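Carbon dioxide concentrating mechanism protein ccmL (Synechocystis sp., PDB 2QW7) probably forms vertices of the carboxysome shell as a homopentamer and has been modelled to induce curvature in an otherwise flat hexagonal CcmK layer. Local coordinates at residues Gln2-Val10 against Lys23-Asp31. Numbering follows the deposited sequence.
Sequences QLAKVLGTV and KLLLVQFLD
L26 is matched by two residues, L7 and G8, of strand 2-11: a classic bulge, which moves the antiparallel register by one residue. The carbonyl of L26 accepts a bond from L7 N (3.0 Å) and a weak one from G8 N; L26 N returns a bond to G8 O. The tight side carries A4, V6, L25, V27 and F29. There V6 CG2, anti to its own carbonyl carbon, meets V27 CG1 at 3.5 Å, while A4 CB lies at the edge of the F29 ring and Q2 CB sits over one face, a CH-pi contact 4.0 Å from the centroid; Q2 NE2 itself bonds to Y40 O of another subunit. On the more open side, L7 lays CD2 against Q28 CB (3.4 Å), and K5 touches L30 CD1 through CB, while its ammonium end makes no contact with 23-31. Replacing L7 with an alanine would probably leave the aliphatic part of Q28 without its cross-strand cover. At the far end V10 N bonds to L24 O (2.8 Å). Within this OB-like sheet, strand 2-11 lies between 24-30 and 54-59, strand 24-30 also pairs with 39-45, and T9 and V10 continue the sheet into a neighbouring subunit.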
loop_
_atom_site.group_PDB
_atom_site.type_symbol
_atom_site.label_atom_id
_atom_site.label_comp_id
_atom_site.label_asym_id
_atom_site.label_seq_id
_atom_site.Cartn_x
_atom_site.Cartn_y
_atom_site.Cartn_z
ATOM N N GLN A 2 7.545 -0.914 -10.515
ATOM C CA GLN A 2 8.128 0.443 -10.685
ATOM C C GLN A 2 9.482 0.448 -11.365
ATOM O O GLN A 2 10.307 -0.438 -11.222
ATOM C CB GLN A 2 8.236 1.230 -9.372
ATOM C CG GLN A 2 6.934 1.750 -8.681
ATOM C CD GLN A 2 6.289 2.928 -9.270
ATOM O OE1 GLN A 2 6.705 4.101 -9.044
ATOM N NE2 GLN A 2 5.201 2.683 -9.982
ATOM N N LEU A 3 9.693 1.477 -12.167
ATOM C CA LEU A 3 10.935 1.607 -12.864
ATOM C C LEU A 3 11.812 2.258 -11.770
ATOM O O LEU A 3 11.334 3.122 -11.036
ATOM C CB LEU A 3 10.794 2.456 -14.114
ATOM C CG LEU A 3 9.858 2.221 -15.312
ATOM C CD1 LEU A 3 9.640 3.677 -16.023
ATOM C CD2 LEU A 3 10.327 1.121 -16.265
ATOM N N ALA A 4 13.058 1.796 -11.674
ATOM C CA ALA A 4 14.017 2.212 -10.679
ATOM C C ALA A 4 15.440 2.038 -11.171
ATOM O O ALA A 4 15.700 1.227 -12.065
ATOM C CB ALA A 4 13.857 1.437 -9.457
ATOM N N LYS A 5 16.333 2.818 -10.554
ATOM C CA LYS A 5 17.772 2.814 -10.833
ATOM C C LYS A 5 18.520 2.243 -9.611
ATOM O O LYS A 5 18.163 2.563 -8.457
ATOM C CB LYS A 5 18.302 4.247 -11.080
ATOM C CG LYS A 5 19.735 4.351 -11.544
ATOM C CD LYS A 5 19.891 5.584 -12.453
ATOM C CE LYS A 5 21.317 5.874 -12.943
ATOM N NZ LYS A 5 21.248 6.576 -14.258
ATOM N N VAL A 6 19.538 1.413 -9.865
ATOM C CA VAL A 6 20.309 0.870 -8.762
ATOM C C VAL A 6 21.317 1.873 -8.267
ATOM O O VAL A 6 22.179 2.344 -9.006
ATOM C CB VAL A 6 20.944 -0.510 -9.053
ATOM C CG1 VAL A 6 21.771 -0.933 -7.885
ATOM C CG2 VAL A 6 19.850 -1.591 -9.273
ATOM N N LEU A 7 21.154 2.250 -7.004
ATOM C CA LEU A 7 22.004 3.211 -6.343
ATOM C C LEU A 7 23.155 2.585 -5.579
ATOM O O LEU A 7 24.281 3.047 -5.605
ATOM C CB LEU A 7 21.166 4.022 -5.391
ATOM C CG LEU A 7 20.602 5.309 -5.960
ATOM C CD1 LEU A 7 20.020 5.041 -7.347
ATOM C CD2 LEU A 7 19.579 5.799 -4.968
ATOM N N GLY A 8 22.875 1.511 -4.880
ATOM C CA GLY A 8 23.917 0.855 -4.112
ATOM C C GLY A 8 23.502 -0.459 -3.476
ATOM O O GLY A 8 22.479 -1.051 -3.842
ATOM N N THR A 9 24.303 -0.916 -2.515
ATOM C CA THR A 9 23.973 -2.162 -1.794
ATOM C C THR A 9 23.853 -1.832 -0.290
ATOM O O THR A 9 24.395 -0.800 0.214
ATOM C CB THR A 9 24.886 -3.444 -2.124
ATOM O OG1 THR A 9 25.922 -3.656 -1.160
ATOM C CG2 THR A 9 25.514 -3.428 -3.535
ATOM N N VAL A 10 23.056 -2.671 0.381
ATOM C CA VAL A 10 22.784 -2.530 1.821
ATOM C C VAL A 10 23.307 -3.741 2.577
ATOM O O VAL A 10 22.912 -4.887 2.312
ATOM C CB VAL A 10 21.247 -2.232 2.092
ATOM C CG1 VAL A 10 20.785 -2.762 3.477
ATOM C CG2 VAL A 10 20.933 -0.646 1.934
ATOM N N LYS A 23 20.533 -10.859 -1.433
ATOM C CA LYS A 23 21.320 -9.636 -1.780
ATOM C C LYS A 23 20.392 -8.425 -1.712
ATOM O O LYS A 23 19.358 -8.387 -2.355
ATOM C CB LYS A 23 22.003 -9.747 -3.153
ATOM C CG LYS A 23 22.521 -8.457 -3.766
ATOM C CD LYS A 23 23.645 -7.768 -2.989
ATOM C CE LYS A 23 24.270 -6.642 -3.822
ATOM N NZ LYS A 23 24.906 -7.078 -5.124
ATOM N N LEU A 24 20.778 -7.426 -0.939
ATOM C CA LEU A 24 19.913 -6.262 -0.718
ATOM C C LEU A 24 20.379 -5.053 -1.452
ATOM O O LEU A 24 21.356 -4.420 -1.081
ATOM C CB LEU A 24 19.800 -5.885 0.766
ATOM C CG LEU A 24 19.387 -6.928 1.816
ATOM C CD1 LEU A 24 19.526 -6.238 3.200
ATOM C CD2 LEU A 24 17.997 -7.544 1.567
ATOM N N LEU A 25 19.592 -4.654 -2.422
ATOM C CA LEU A 25 19.913 -3.526 -3.242
ATOM C C LEU A 25 19.026 -2.348 -2.939
ATOM O O LEU A 25 17.784 -2.597 -2.795
ATOM C CB LEU A 25 19.705 -3.943 -4.703
ATOM C CG LEU A 25 20.829 -4.740 -5.331
ATOM C CD1 LEU A 25 20.326 -5.076 -6.734
ATOM C CD2 LEU A 25 22.159 -3.922 -5.300
ATOM N N LEU A 26 19.657 -1.152 -2.880
ATOM C CA LEU A 26 18.964 0.090 -2.726
ATOM C C LEU A 26 18.621 0.568 -4.118
ATOM O O LEU A 26 19.465 0.951 -4.898
ATOM C CB LEU A 26 19.858 1.116 -2.043
ATOM C CG LEU A 26 19.554 2.616 -1.806
ATOM C CD1 LEU A 26 18.398 2.876 -0.835
ATOM C CD2 LEU A 26 20.863 3.088 -1.217
ATOM N N VAL A 27 17.338 0.602 -4.432
ATOM C CA VAL A 27 16.878 1.063 -5.738
ATOM C C VAL A 27 15.974 2.258 -5.646
ATOM O O VAL A 27 14.861 2.126 -5.118
ATOM C CB VAL A 27 16.108 -0.051 -6.506
ATOM C CG1 VAL A 27 17.127 -0.928 -7.131
ATOM C CG2 VAL A 27 15.037 -0.874 -5.638
ATOM N N GLN A 28 16.422 3.391 -6.207
ATOM C CA GLN A 28 15.655 4.651 -6.249
ATOM C C GLN A 28 14.617 4.650 -7.361
ATOM O O GLN A 28 14.926 4.329 -8.528
ATOM C CB GLN A 28 16.585 5.805 -6.527
ATOM C CG GLN A 28 15.850 7.166 -6.578
ATOM C CD GLN A 28 16.778 8.272 -6.306
ATOM O OE1 GLN A 28 17.869 8.371 -6.879
ATOM N NE2 GLN A 28 16.338 9.175 -5.465
ATOM N N PHE A 29 13.383 5.030 -7.038
ATOM C CA PHE A 29 12.342 5.027 -8.062
ATOM C C PHE A 29 12.472 6.162 -9.074
ATOM O O PHE A 29 13.035 7.297 -8.804
ATOM C CB PHE A 29 10.962 5.084 -7.449
ATOM C CG PHE A 29 10.531 3.808 -6.724
ATOM C CD1 PHE A 29 9.686 3.890 -5.655
ATOM C CD2 PHE A 29 10.896 2.545 -7.165
ATOM C CE1 PHE A 29 9.199 2.698 -5.028
ATOM C CE2 PHE A 29 10.469 1.384 -6.478
ATOM C CZ PHE A 29 9.601 1.455 -5.419
ATOM N N LEU A 30 11.982 5.802 -10.277
ATOM C CA LEU A 30 11.991 6.700 -11.438
ATOM C C LEU A 30 10.569 7.045 -11.901
ATOM O O LEU A 30 9.663 6.266 -11.837
ATOM C CB LEU A 30 12.709 6.026 -12.590
ATOM C CG LEU A 30 14.219 6.131 -12.738
ATOM C CD1 LEU A 30 14.920 5.745 -11.503
ATOM C CD2 LEU A 30 14.610 5.278 -13.891
ATOM N N ASP A 31 10.364 8.239 -12.423
ATOM C CA ASP A 31 9.022 8.534 -12.906
ATOM C C ASP A 31 8.836 8.109 -14.396
ATOM O O ASP A 31 9.676 7.409 -14.960
ATOM C CB ASP A 31 8.700 10.022 -12.641
ATOM C CG ASP A 31 9.451 10.888 -13.469
ATOM O OD1 ASP A 31 9.844 10.390 -14.559
ATOM O OD2 ASP A 31 9.621 12.050 -13.044
HETATM O O HOH W 1 23.278 -6.302 0.274
#